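Local coordinates for protein dehydroquinate synthase (Thermus thermophilus, PDB 1UJN) that probably catalyses the cyclisation of 3-deoxy-D-arabino-heptulosonate 7-phosphate to 3-dehydroquinate with loss of phosphate, using NAD and a divalent zinc or cobalt ion, at residues D183-V189 / F202-A206; K168-V172 / L277-L281; H177-A181 / A206-R212. One frame throughout, in Å; residues are numbered along the deposited sequence.

Contact 1. Residues D183-V189 / F202-A206; sequences DEALLKV and FLARA
Asp183 and Arg205 form a salt bridge between the connection that follows helix 164-181 and the side of helix 199-216, two consecutive helices of the C-terminal part of the dehydroquinate synthase fold. The pair, Asp183 OD2 and Arg205 NH1 at 2.7 Å, is also hydrogen-bonded. The bond uses the syn lone pair of OD2 but is bent, with an angle of 141° at the hydrogen, and the carboxylate and guanidinium planes stand 67° apart. Asp183 OD1 turns back to the N of Ala185 in a weak bond, which ties the carboxylate to its own turn.

The apolar part is centred on Leu186 and Phe202. Leu186 CD2 makes a CH-pi contact over one face of the Phe202 ring, 4.0 Å from the centroid, and the same methyl lies 3.9 Å from Ala206 CB. With its CG anti to the backbone N (chi1 -180°), Phe202 reaches across to the loop. Val189 CG1 meets its CZ at 3.6 Å, while Ala174 of helix 164-181 also touches the Phe202 side chain.

One backbone carbonyl meets the ring at its edge: Ala185 O lies near the ring plane, 3.6 Å from Phe202 CE1.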
loop_
_atom_site.group_PDB
_atom_site.type_symbol
_atom_site.label_atom_id
_atom_site.label_comp_id
_atom_site.label_asym_id
_atom_site.label_seq_id
_atom_site.Cartn_x
_atom_site.Cartn_y
_atom_site.Cartn_z
ATOM N N ASP A 183 18.375 -19.548 22.110
ATOM C CA ASP A 183 19.752 -19.089 21.975
ATOM C C ASP A 183 20.209 -18.410 23.265
ATOM O O ASP A 183 19.911 -17.237 23.498
ATOM C CB ASP A 183 19.858 -18.101 20.809
ATOM C CG ASP A 183 21.292 -17.841 20.389
ATOM O OD1 ASP A 183 22.169 -17.743 21.272
ATOM O OD2 ASP A 183 21.546 -17.728 19.171
ATOM N N GLU A 184 20.941 -19.150 24.092
ATOM C CA GLU A 184 21.445 -18.642 25.367
ATOM C C GLU A 184 22.302 -17.380 25.211
ATOM O O GLU A 184 22.344 -16.534 26.107
ATOM C CB GLU A 184 22.270 -19.730 26.060
ATOM C CG GLU A 184 22.754 -19.386 27.462
ATOM C CD GLU A 184 21.672 -19.547 28.519
ATOM O OE1 GLU A 184 21.037 -20.626 28.565
ATOM O OE2 GLU A 184 21.465 -18.603 29.313
ATOM N N ALA A 185 22.988 -17.260 24.078
ATOM C CA ALA A 185 23.851 -16.110 23.828
ATOM C C ALA A 185 23.081 -14.790 23.806
ATOM O O ALA A 185 23.596 -13.751 24.232
ATOM C CB ALA A 185 24.601 -16.299 22.512
ATOM N N LEU A 186 21.850 -14.832 23.313
ATOM C CA LEU A 186 21.031 -13.627 23.235
ATOM C C LEU A 186 20.445 -13.206 24.580
ATOM O O LEU A 186 19.851 -12.131 24.701
ATOM C CB LEU A 186 19.915 -13.826 22.204
ATOM C CG LEU A 186 20.421 -13.846 20.762
ATOM C CD1 LEU A 186 19.292 -14.179 19.803
ATOM C CD2 LEU A 186 21.016 -12.468 20.432
ATOM N N LEU A 187 20.617 -14.044 25.598
ATOM C CA LEU A 187 20.107 -13.717 26.927
ATOM C C LEU A 187 21.188 -13.000 27.736
ATOM O O LEU A 187 20.931 -12.497 28.827
ATOM C CB LEU A 187 19.671 -14.993 27.662
ATOM C CG LEU A 187 18.637 -15.888 26.973
ATOM C CD1 LEU A 187 18.252 -17.028 27.909
ATOM C CD2 LEU A 187 17.403 -15.078 26.592
ATOM N N LYS A 188 22.393 -12.950 27.180
ATOM C CA LYS A 188 23.541 -12.317 27.826
ATOM C C LYS A 188 23.672 -10.864 27.359
ATOM O O LYS A 188 24.264 -10.594 26.310
ATOM C CB LYS A 188 24.803 -13.113 27.472
ATOM C CG LYS A 188 26.104 -12.602 28.073
ATOM C CD LYS A 188 27.272 -13.440 27.556
ATOM C CE LYS A 188 28.610 -12.994 28.138
ATOM N NZ LYS A 188 28.718 -13.276 29.598
ATOM N N VAL A 189 23.139 -9.934 28.154
ATOM C CA VAL A 189 23.155 -8.513 27.802
ATOM C C VAL A 189 23.719 -7.556 28.860
ATOM O O VAL A 189 24.104 -6.431 28.537
ATOM C CB VAL A 189 21.725 -8.025 27.474
ATOM C CG1 VAL A 189 21.115 -8.875 26.363
ATOM C CG2 VAL A 189 20.861 -8.088 28.724
ATOM N N PHE A 202 26.633 -9.674 18.611
ATOM C CA PHE A 202 25.391 -9.867 19.352
ATOM C C PHE A 202 24.199 -9.403 18.510
ATOM O O PHE A 202 23.201 -10.113 18.388
ATOM C CB PHE A 202 25.413 -9.076 20.663
ATOM C CG PHE A 202 24.162 -9.236 21.485
ATOM C CD1 PHE A 202 24.060 -10.250 22.432
ATOM C CD2 PHE A 202 23.071 -8.398 21.279
ATOM C CE1 PHE A 202 22.887 -10.431 23.166
ATOM C CE2 PHE A 202 21.892 -8.570 22.005
ATOM C CZ PHE A 202 21.798 -9.587 22.949
ATOM N N LEU A 203 24.302 -8.210 17.936
ATOM C CA LEU A 203 23.206 -7.682 17.117
ATOM C C LEU A 203 22.952 -8.529 15.878
ATOM O O LEU A 203 21.796 -8.774 15.506
ATOM C CB LEU A 203 23.483 -6.223 16.731
ATOM C CG LEU A 203 23.356 -5.225 17.893
ATOM C CD1 LEU A 203 23.753 -3.834 17.436
ATOM C CD2 LEU A 203 21.927 -5.220 18.422
ATOM N N ALA A 204 24.025 -8.983 15.242
ATOM C CA ALA A 204 23.894 -9.823 14.054
ATOM C C ALA A 204 23.191 -11.114 14.441
ATOM O O ALA A 204 22.361 -11.630 13.692
ATOM C CB ALA A 204 25.264 -10.125 13.470
ATOM N N ARG A 205 23.517 -11.638 15.618
ATOM C CA ARG A 205 22.885 -12.865 16.072
ATOM C C ARG A 205 21.396 -12.620 16.324
ATOM O O ARG A 205 20.553 -13.456 15.992
ATOM C CB ARG A 205 23.563 -13.376 17.350
ATOM C CG ARG A 205 22.945 -14.651 17.898
ATOM C CD ARG A 205 23.711 -15.170 19.109
ATOM N NE ARG A 205 24.965 -15.809 18.725
ATOM C CZ ARG A 205 25.056 -17.006 18.149
ATOM N NH1 ARG A 205 23.965 -17.714 17.886
ATOM N NH2 ARG A 205 26.245 -17.495 17.828
ATOM N N ALA A 206 21.077 -11.468 16.902
ATOM C CA ALA A 206 19.690 -11.123 17.203
ATOM C C ALA A 206 18.851 -11.031 15.927
ATOM O O ALA A 206 17.735 -11.549 15.866
ATOM C CB ALA A 206 19.636 -9.801 17.959
#

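Contact 2. Residues K168-V172 / L277-L281; sequences KEGLV and LLLWL
Lys168 and Trp280 bury more surface than any other pair of residues here, and their side chains join two nearly antiparallel helix segments, whose directions differ by 167° and whose axes come within 10.9 Å of each other at the closest. That spacing is bridged by long side chains. The lysine chain is extended beyond CG and runs over one face of the indole: CD lies 3.8 Å from the centroid of the six-membered ring of Trp280 in a CH-pi contact, and NZ stands over the five-membered ring in a cation-pi contact, 3.9 Å from its centroid and 15° off the normal. The ammonium also donates to the backbone, with Lys168 NZ 2.8 Å from Trp280 O, so one residue supplies both the ring and the carbonyl that hold it. A chi1 of 170° swings the indole of Trp280 away from its own backbone N and over toward helix 164-181. There Leu171 CD1 comes in at the ring edge, close to its plane, and touches Trp280 CH2 tightly at 3.2 Å.

Val172, third in buried surface, adds a second apolar contact: its CG2 packs at 3.7 Å on Leu281 CD2, and Leu281 CD1 lies 3.7 Å from Lys168 CB.

Next to this interface lies the predicted zinc site: Glu173 follows Val172 directly, and Glu169, whose OE2 accepts a hydrogen bond from Gly248 N, is close to His247. Helix 247-264 packs against both helices, Val251 touching Val172 and Met249 and Ala252 touching Leu281, while Val189 of the loop after helix 164-181 packs on Trp280.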
loop_
_atom_site.group_PDB
_atom_site.type_symbol
_atom_site.label_atom_id
_atom_site.label_comp_id
_atom_site.label_asym_id
_atom_site.label_seq_id
_atom_site.Cartn_x
_atom_site.Cartn_y
_atom_site.Cartn_z
ATOM N N LYS A 168 19.141 0.174 25.533
ATOM C CA LYS A 168 18.748 -1.052 26.220
ATOM C C LYS A 168 17.398 -1.596 25.774
ATOM O O LYS A 168 17.185 -2.808 25.775
ATOM C CB LYS A 168 18.746 -0.827 27.733
ATOM C CG LYS A 168 20.126 -0.524 28.289
ATOM C CD LYS A 168 20.131 -0.562 29.821
ATOM C CE LYS A 168 21.549 -0.455 30.367
ATOM N NZ LYS A 168 21.567 -0.483 31.855
ATOM N N GLU A 169 16.480 -0.711 25.398
ATOM C CA GLU A 169 15.165 -1.160 24.936
ATOM C C GLU A 169 15.318 -2.177 23.817
ATOM O O GLU A 169 14.617 -3.188 23.783
ATOM C CB GLU A 169 14.345 0.002 24.397
ATOM C CG GLU A 169 13.638 0.810 25.429
ATOM C CD GLU A 169 12.650 1.756 24.786
ATOM O OE1 GLU A 169 12.855 2.983 24.890
ATOM O OE2 GLU A 169 11.679 1.267 24.164
ATOM N N GLY A 170 16.231 -1.890 22.891
ATOM C CA GLY A 170 16.465 -2.793 21.780
ATOM C C GLY A 170 17.045 -4.124 22.218
ATOM O O GLY A 170 16.757 -5.168 21.624
ATOM N N LEU A 171 17.866 -4.105 23.262
ATOM C CA LEU A 171 18.461 -5.343 23.737
ATOM C C LEU A 171 17.394 -6.261 24.330
ATOM O O LEU A 171 17.584 -7.469 24.393
ATOM C CB LEU A 171 19.556 -5.054 24.767
ATOM C CG LEU A 171 20.686 -4.157 24.245
ATOM C CD1 LEU A 171 21.879 -4.239 25.183
ATOM C CD2 LEU A 171 21.091 -4.590 22.850
ATOM N N VAL A 172 16.273 -5.683 24.759
ATOM C CA VAL A 172 15.183 -6.477 25.322
ATOM C C VAL A 172 14.582 -7.348 24.224
ATOM O O VAL A 172 14.284 -8.523 24.440
ATOM C CB VAL A 172 14.066 -5.580 25.912
ATOM C CG1 VAL A 172 12.841 -6.426 26.267
ATOM C CG2 VAL A 172 14.583 -4.863 27.149
ATOM N N LEU A 277 17.498 -9.402 33.613
ATOM C CA LEU A 277 17.169 -8.455 32.555
ATOM C C LEU A 277 16.547 -7.182 33.116
ATOM O O LEU A 277 16.937 -6.073 32.744
ATOM C CB LEU A 277 16.191 -9.093 31.562
ATOM C CG LEU A 277 15.619 -8.153 30.492
ATOM C CD1 LEU A 277 16.724 -7.759 29.524
ATOM C CD2 LEU A 277 14.485 -8.832 29.743
ATOM N N LEU A 278 15.572 -7.353 34.007
ATOM C CA LEU A 278 14.868 -6.227 34.618
ATOM C C LEU A 278 15.729 -5.349 35.519
ATOM O O LEU A 278 15.526 -4.138 35.578
ATOM C CB LEU A 278 13.656 -6.738 35.401
ATOM C CG LEU A 278 12.525 -7.299 34.529
ATOM C CD1 LEU A 278 11.496 -8.012 35.399
ATOM C CD2 LEU A 278 11.874 -6.166 33.749
ATOM N N LEU A 279 16.677 -5.953 36.232
ATOM C CA LEU A 279 17.555 -5.181 37.110
ATOM C C LEU A 279 18.520 -4.356 36.268
ATOM O O LEU A 279 18.785 -3.193 36.561
ATOM C CB LEU A 279 18.339 -6.110 38.037
ATOM C CG LEU A 279 17.518 -6.821 39.114
ATOM C CD1 LEU A 279 18.449 -7.626 40.011
ATOM C CD2 LEU A 279 16.750 -5.796 39.933
ATOM N N TRP A 280 19.040 -4.974 35.216
ATOM C CA TRP A 280 19.962 -4.314 34.304
ATOM C C TRP A 280 19.226 -3.220 33.529
ATOM O O TRP A 280 19.765 -2.141 33.284
ATOM C CB TRP A 280 20.526 -5.349 33.331
ATOM C CG TRP A 280 21.293 -4.780 32.190
ATOM C CD1 TRP A 280 22.580 -4.327 32.208
ATOM C CD2 TRP A 280 20.828 -4.620 30.846
ATOM N NE1 TRP A 280 22.948 -3.899 30.955
ATOM C CE2 TRP A 280 21.891 -4.067 30.099
ATOM C CE3 TRP A 280 19.613 -4.890 30.198
ATOM C CZ2 TRP A 280 21.779 -3.780 28.735
ATOM C CZ3 TRP A 280 19.500 -4.606 28.843
ATOM C CH2 TRP A 280 20.580 -4.056 28.125
ATOM N N LEU A 281 17.979 -3.503 33.165
ATOM C CA LEU A 281 17.168 -2.569 32.393
ATOM C C LEU A 281 16.710 -1.333 33.165
ATOM O O LEU A 281 16.698 -0.228 32.618
ATOM C CB LEU A 281 15.947 -3.298 31.827
ATOM C CG LEU A 281 15.095 -2.564 30.793
ATOM C CD1 LEU A 281 15.927 -2.289 29.550
ATOM C CD2 LEU A 281 13.880 -3.413 30.439
#

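Contact 3. Residues H177-A181 / A206-R212; sequences HGLIA and AVAVKVR
The axes of segments 177-181 and 206-212 approach to 9.7 Å and cross at 48°, with the closest CA pair, 6.3 Å apart, at His177 and Val209. At this crossing His177 makes the polar link. Its ND1 donates to Ala206 O at 3.0 Å, but the bond is far from straight: the angle at the hydrogen is 137°, the donor sits above the carbonyl plane, and the acceptor is tilted from the imidazole plane. The same carbonyl also receives a weak bond from Val209 N within its own helix.

Apolar contacts converge on Val209. Its methyl CG1, which lies opposite its own N (chi1 176°), touches two residues one turn apart on helix 164-181, lying 3.7 Å from His177 CB and 3.6 Å from Ala181 CB. Lys210 contributes the base of its side chain, CB lying 3.8 Å from His177 CE1, while its extended chain leads elsewhere: NZ forms a salt bridge with Asp125 and a hydrogen bond to Val128 O. On the outer side Arg212 NH2 only brushes Ala181 CB.

Glu173, a predicted zinc ligand, lies one turn before His177 on helix 164-181, their side chains about 5 Å apart. Helix 120-126 lies against the pair, with Val124 touching His177 and Ala206, and strand 2-6 packs on helix 199-216 through Leu4 against Val207 and Ala208 and Val6 against Val211.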
loop_
_atom_site.group_PDB
_atom_site.type_symbol
_atom_site.label_atom_id
_atom_site.label_comp_id
_atom_site.label_asym_id
_atom_site.label_seq_id
_atom_site.Cartn_x
_atom_site.Cartn_y
_atom_site.Cartn_z
ATOM N N HIS A 177 14.161 -12.753 21.417
ATOM C CA HIS A 177 14.514 -13.701 20.356
ATOM C C HIS A 177 15.274 -14.877 20.963
ATOM O O HIS A 177 15.162 -16.014 20.493
ATOM C CB HIS A 177 15.405 -13.046 19.293
ATOM C CG HIS A 177 14.734 -11.959 18.516
ATOM N ND1 HIS A 177 15.424 -11.103 17.684
ATOM C CD2 HIS A 177 13.435 -11.581 18.452
ATOM C CE1 HIS A 177 14.578 -10.247 17.139
ATOM N NE2 HIS A 177 13.365 -10.515 17.588
ATOM N N GLY A 178 16.056 -14.589 22.000
ATOM C CA GLY A 178 16.822 -15.626 22.670
ATOM C C GLY A 178 15.902 -16.676 23.262
ATOM O O GLY A 178 16.141 -17.881 23.124
ATOM N N LEU A 179 14.840 -16.220 23.918
ATOM C CA LEU A 179 13.876 -17.128 24.522
ATOM C C LEU A 179 13.116 -17.903 23.446
ATOM O O LEU A 179 12.816 -19.086 23.613
ATOM C CB LEU A 179 12.886 -16.345 25.388
ATOM C CG LEU A 179 13.454 -15.658 26.631
ATOM C CD1 LEU A 179 12.358 -14.853 27.310
ATOM C CD2 LEU A 179 14.020 -16.705 27.584
ATOM N N ILE A 180 12.810 -17.233 22.340
ATOM C CA ILE A 180 12.078 -17.856 21.243
ATOM C C ILE A 180 12.897 -18.932 20.525
ATOM O O ILE A 180 12.402 -20.032 20.269
ATOM C CB ILE A 180 11.628 -16.803 20.210
ATOM C CG1 ILE A 180 10.613 -15.848 20.846
ATOM C CG2 ILE A 180 11.007 -17.487 19.002
ATOM C CD1 ILE A 180 10.184 -14.712 19.940
ATOM N N ALA A 181 14.149 -18.618 20.210
ATOM C CA ALA A 181 15.015 -19.558 19.502
ATOM C C ALA A 181 15.725 -20.561 20.411
ATOM O O ALA A 181 16.118 -21.641 19.962
ATOM C CB ALA A 181 16.047 -18.788 18.683
ATOM N N ALA A 206 21.077 -11.468 16.902
ATOM C CA ALA A 206 19.690 -11.123 17.203
ATOM C C ALA A 206 18.851 -11.031 15.927
ATOM O O ALA A 206 17.735 -11.549 15.866
ATOM C CB ALA A 206 19.636 -9.801 17.959
ATOM N N VAL A 207 19.385 -10.369 14.910
ATOM C CA VAL A 207 18.662 -10.225 13.650
ATOM C C VAL A 207 18.481 -11.577 12.971
ATOM O O VAL A 207 17.417 -11.874 12.428
ATOM C CB VAL A 207 19.404 -9.286 12.672
ATOM C CG1 VAL A 207 18.607 -9.160 11.378
ATOM C CG2 VAL A 207 19.596 -7.912 13.309
ATOM N N ALA A 208 19.522 -12.399 13.017
ATOM C CA ALA A 208 19.479 -13.717 12.393
ATOM C C ALA A 208 18.325 -14.566 12.920
ATOM O O ALA A 208 17.742 -15.355 12.177
ATOM C CB ALA A 208 20.808 -14.432 12.604
ATOM N N VAL A 209 17.984 -14.406 14.197
ATOM C CA VAL A 209 16.886 -15.179 14.765
ATOM C C VAL A 209 15.536 -14.776 14.173
ATOM O O VAL A 209 14.712 -15.638 13.857
ATOM C CB VAL A 209 16.821 -15.043 16.304
ATOM C CG1 VAL A 209 15.598 -15.780 16.842
ATOM C CG2 VAL A 209 18.083 -15.607 16.922
ATOM N N LYS A 210 15.302 -13.474 14.016
ATOM C CA LYS A 210 14.033 -13.039 13.452
ATOM C C LYS A 210 13.956 -13.444 11.989
ATOM O O LYS A 210 12.879 -13.735 11.477
ATOM C CB LYS A 210 13.835 -11.521 13.589
ATOM C CG LYS A 210 12.441 -11.089 13.145
ATOM C CD LYS A 210 12.109 -9.640 13.474
ATOM C CE LYS A 210 10.673 -9.332 13.060
ATOM N NZ LYS A 210 10.267 -7.906 13.273
ATOM N N VAL A 211 15.096 -13.467 11.306
ATOM C CA VAL A 211 15.096 -13.872 9.907
ATOM C C VAL A 211 14.605 -15.317 9.780
ATOM O O VAL A 211 13.726 -15.610 8.969
ATOM C CB VAL A 211 16.504 -13.768 9.276
ATOM C CG1 VAL A 211 16.507 -14.433 7.902
ATOM C CG2 VAL A 211 16.907 -12.296 9.135
ATOM N N ARG A 212 15.165 -16.213 10.586
ATOM C CA ARG A 212 14.787 -17.627 10.539
ATOM C C ARG A 212 13.315 -17.876 10.838
ATOM O O ARG A 212 12.614 -18.532 10.062
ATOM C CB ARG A 212 15.628 -18.442 11.523
ATOM C CG ARG A 212 17.089 -18.578 11.141
ATOM C CD ARG A 212 17.690 -19.828 11.772
ATOM N NE ARG A 212 17.595 -19.815 13.229
ATOM C CZ ARG A 212 18.318 -19.028 14.020
ATOM N NH1 ARG A 212 19.199 -18.184 13.499
ATOM N NH2 ARG A 212 18.159 -19.085 15.336
#

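Overall arrangement
Contacts 1 and 3 are neighbours, with centres 8 Å apart: they share Ala206 and join successive parts of the chain to helix 199-216, and Leu186 packs on Val209 between them. Contact 2 uses the earlier part of helix 164-181 and brings in the distant helix 271-281; it meets contact 1 where Val189 touches Trp280 and Leu277, but does not touch contact 3. All three are partly buried. Contact 1 has its ion pair at an exposed arginine, beside buried Leu186 and Phe202. Contact 2 sets a partly exposed lysine and tryptophan beside buried leucines and valine, whereas in contact 3 the polar link comes from a buried histidine.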